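Local coordinates for cellulosomal scaffoldin anchoring protein C (Acetivibrio cellulolyticus, PDB 4UYP) that serves as a cell-surface anchoring scaffoldin, this piece being its third cohesin domain, which holds the dockerin of the adaptor scaffoldin ScaB, at residues Gly30-Ser35 against Ala79-Ala84. Numbering follows the deposited sequence. Where two conformers were deposited one is given.
Sequences GIYALS and APVDRA
The hydroxyl OH of Y32 is held by two partners: a water 2.8 Å away donates to it, and D59 of the ScaB chain hydrogen-bonds to it as well. That same water donates to the carbonyl O of V81, 2.6 Å off, tying the end of the tyrosine to the type I turn that runs from P80 to R83. At the other end of the residue the backbone takes over, with A79 N giving its hydrogen to Y32 O at 2.8 Å and an N-H...O angle of 165°. With CG anti to the backbone N (chi1 -176°), the phenol reaches out along the 79-83 loop. A79 CB lies 3.7 Å from Y32 CD1, and P80 O comes within 3.6 Å of Y32 CE1; the P80 carbonyl also receives R83 N, which closes the turn. R83 comes back to the tyrosine with its chain extended from CG to NE. Its guanidinium plane is only 5° from that of the ring, and R83 NH1 sits 3.6 Å from Y32 CD1. The carbonyls of Y123 and S29 hold NH1 and NH2 by hydrogen bonds, which should fix the rotation of the group, while G30 O lies near its plane at the edge. Y32 and A33 belong to a classic beta bulge at the start of strand 33-39. Because R58 of the ScaB chain packs on Y32 and bonds to A79 O, while V55 and L62 of that chain touch A33 and V81, bulge and loop both belong to the dockerin-binding surface of a type I cohesin.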
ATOM      1  N   GLY C  30     -18.370  14.210 -14.229  1.00 12.40           N
ATOM      2  CA  GLY C  30     -17.373  14.823 -13.334  1.00 11.65           C
ATOM      3  C   GLY C  30     -16.998  13.963 -12.129  1.00 11.84           C
ATOM      4  O   GLY C  30     -17.864  13.315 -11.500  1.00 12.68           O
ATOM      5  N   ILE C  31     -15.684  14.026 -11.790  1.00 10.62           N
ATOM      6  CA  ILE C  31     -15.198  13.464 -10.542  1.00 10.91           C
ATOM      7  C   ILE C  31     -15.174  14.599  -9.526  1.00 10.95           C
ATOM      8  O   ILE C  31     -14.504  15.647  -9.770  1.00 10.71           O
ATOM      9  CB  ILE C  31     -13.754  12.906 -10.723  1.00 10.61           C
ATOM     10  CG1 ILE C  31     -13.703  11.819 -11.823  1.00 10.88           C
ATOM     11  CG2 ILE C  31     -13.296  12.384  -9.358  1.00 12.21           C
ATOM     12  CD1 ILE C  31     -12.211  11.422 -12.200  1.00 11.17           C
ATOM     13  N   TYR C  32     -15.971  14.448  -8.458  1.00 10.47           N
ATOM     14  CA  TYR C  32     -16.041  15.474  -7.428  1.00 10.11           C
ATOM     15  C   TYR C  32     -14.927  15.354  -6.376  1.00  9.61           C
ATOM     16  O   TYR C  32     -14.550  16.357  -5.760  1.00 10.09           O
ATOM     17  CB  TYR C  32     -17.451  15.267  -6.782  1.00 10.47           C
ATOM     18  CG  TYR C  32     -17.847  16.271  -5.738  1.00 10.04           C
ATOM     19  CD1 TYR C  32     -17.989  17.640  -6.101  1.00 10.82           C
ATOM     20  CD2 TYR C  32     -18.065  15.935  -4.425  1.00 11.48           C
ATOM     21  CE1 TYR C  32     -18.424  18.564  -5.150  1.00 12.37           C
ATOM     22  CE2 TYR C  32     -18.528  16.855  -3.450  1.00 10.96           C
ATOM     23  CZ  TYR C  32     -18.677  18.165  -3.833  1.00 11.79           C
ATOM     24  OH  TYR C  32     -19.115  19.110  -2.935  1.00 13.10           O
ATOM     25  N   ALA C  33     -14.530  14.094  -6.065  1.00  9.53           N
ATOM     26  CA  ALA C  33     -13.511  13.938  -4.987  1.00  9.89           C
ATOM     27  C   ALA C  33     -12.797  12.637  -5.296  1.00  9.86           C
ATOM     28  O   ALA C  33     -13.360  11.682  -5.779  1.00 11.02           O
ATOM     29  CB  ALA C  33     -14.146  13.872  -3.593  1.00 11.99           C
ATOM     30  N   LEU C  34     -11.505  12.578  -4.961  1.00  8.30           N
ATOM     31  CA  LEU C  34     -10.726  11.332  -5.141  1.00  8.53           C
ATOM     32  C   LEU C  34      -9.539  11.416  -4.234  1.00  8.50           C
ATOM     33  O   LEU C  34      -9.028  12.482  -3.847  1.00  8.20           O
ATOM     34  CB  LEU C  34     -10.282  11.159  -6.618  1.00  8.26           C
ATOM     35  CG  LEU C  34      -9.141  12.095  -7.081  1.00  7.79           C
ATOM     36  CD1 LEU C  34      -7.807  11.298  -6.991  1.00  9.22           C
ATOM     37  CD2 LEU C  34      -9.429  12.504  -8.548  1.00  9.19           C
ATOM     38  N   SER C  35      -9.076  10.227  -3.852  1.00  8.18           N
ATOM     39  CA  SER C  35      -7.687  10.094  -3.300  1.00  7.97           C
ATOM     40  C   SER C  35      -6.963   9.046  -4.150  1.00  8.72           C
ATOM     41  O   SER C  35      -7.558   8.146  -4.693  1.00  9.25           O
ATOM     42  CB  SER C  35      -7.709   9.682  -1.828  1.00  9.54           C
ATOM     43  OG  SER C  35      -8.263   8.387  -1.690  1.00 10.31           O
ATOM     44  N   ALA C  79     -13.343  18.864  -5.507  1.00  9.92           N
ATOM     45  CA  ALA C  79     -13.936  19.990  -6.209  1.00 10.52           C
ATOM     46  C   ALA C  79     -14.608  20.927  -5.238  1.00 10.57           C
ATOM     47  O   ALA C  79     -15.025  20.519  -4.169  1.00 11.66           O
ATOM     48  CB  ALA C  79     -14.959  19.462  -7.156  1.00 11.90           C
ATOM     49  N   PRO C  80     -14.650  22.193  -5.598  1.00 10.55           N
ATOM     50  CA  PRO C  80     -15.429  23.102  -4.734  1.00 11.21           C
ATOM     51  C   PRO C  80     -16.920  22.724  -4.730  1.00 12.45           C
ATOM     52  O   PRO C  80     -17.395  22.020  -5.643  1.00 13.83           O
ATOM     53  CB  PRO C  80     -15.165  24.482  -5.436  1.00 11.47           C
ATOM     54  CG  PRO C  80     -14.983  24.112  -6.900  1.00 11.43           C
ATOM     55  CD  PRO C  80     -14.107  22.844  -6.793  1.00 11.19           C
ATOM     56  N   VAL C  81     -17.595  23.313  -3.739  1.00 15.06           N
ATOM     57  CA  VAL C  81     -18.989  22.865  -3.484  0.50 17.08           C
ATOM     58  C   VAL C  81     -19.942  23.192  -4.585  1.00 19.56           C
ATOM     59  O   VAL C  81     -20.975  22.513  -4.749  1.00 21.74           O
ATOM     60  CB  VAL C  81     -19.605  23.398  -2.196  0.50 18.14           C
ATOM     61  CG1 VAL C  81     -20.833  22.548  -1.819  0.50 17.99           C
ATOM     62  CG2 VAL C  81     -18.642  23.298  -1.090  0.50 17.98           C
ATOM     63  N   ASP C  82     -19.627  24.200  -5.404  1.00 16.79           N
ATOM     64  CA  ASP C  82     -20.371  24.531  -6.605  1.00 15.90           C
ATOM     65  C   ASP C  82     -19.981  23.859  -7.852  1.00 20.52           C
ATOM     66  O   ASP C  82     -20.442  24.188  -8.953  1.00 24.17           O
ATOM     67  CB  ASP C  82     -20.422  26.072  -6.792  1.00 17.56           C
ATOM     68  CG  ASP C  82     -19.019  26.716  -6.956  1.00 21.56           C
ATOM     69  OD1 ASP C  82     -17.982  25.931  -6.871  1.00 18.65           O
ATOM     70  OD2 ASP C  82     -18.883  27.949  -7.206  1.00 19.48           O
ATOM     71  N   ARG C  83     -19.046  22.858  -7.762  1.00 17.29           N
ATOM     72  CA  ARG C  83     -18.511  22.259  -8.909  1.00 19.51           C
ATOM     73  C   ARG C  83     -17.941  23.282  -9.941  1.00 19.38           C
ATOM     74  O   ARG C  83     -17.801  22.908 -11.151  1.00 27.37           O
ATOM     75  CB  ARG C  83     -19.516  21.333  -9.572  1.00 21.65           C
ATOM     76  CG  ARG C  83     -20.078  20.255  -8.789  1.00 22.93           C
ATOM     77  CD  ARG C  83     -20.478  19.360 -10.011  1.00 30.56           C
ATOM     78  NE  ARG C  83     -20.741  18.149  -9.485  1.00 27.29           N
ATOM     79  CZ  ARG C  83     -20.302  16.899  -9.502  1.00 18.64           C
ATOM     80  NH1 ARG C  83     -20.596  16.383  -8.312  1.00 17.56           N
ATOM     81  NH2 ARG C  83     -19.850  16.060 -10.468  1.00 21.58           N
ATOM     82  N   ALA C  84     -17.446  24.433  -9.489  1.00 18.74           N
ATOM     83  CA  ALA C  84     -16.831  25.462 -10.401  1.00 22.24           C
ATOM     84  C   ALA C  84     -15.578  24.901 -11.067  1.00 26.36           C
ATOM     85  O   ALA C  84     -15.172  25.340 -12.166  1.00 25.39           O
ATOM     86  CB  ALA C  84     -16.526  26.794  -9.704  1.00 24.10           C
TER
HETATM   87  O   HOH W   1     -21.452  20.065  -4.198  1.00 17.68           O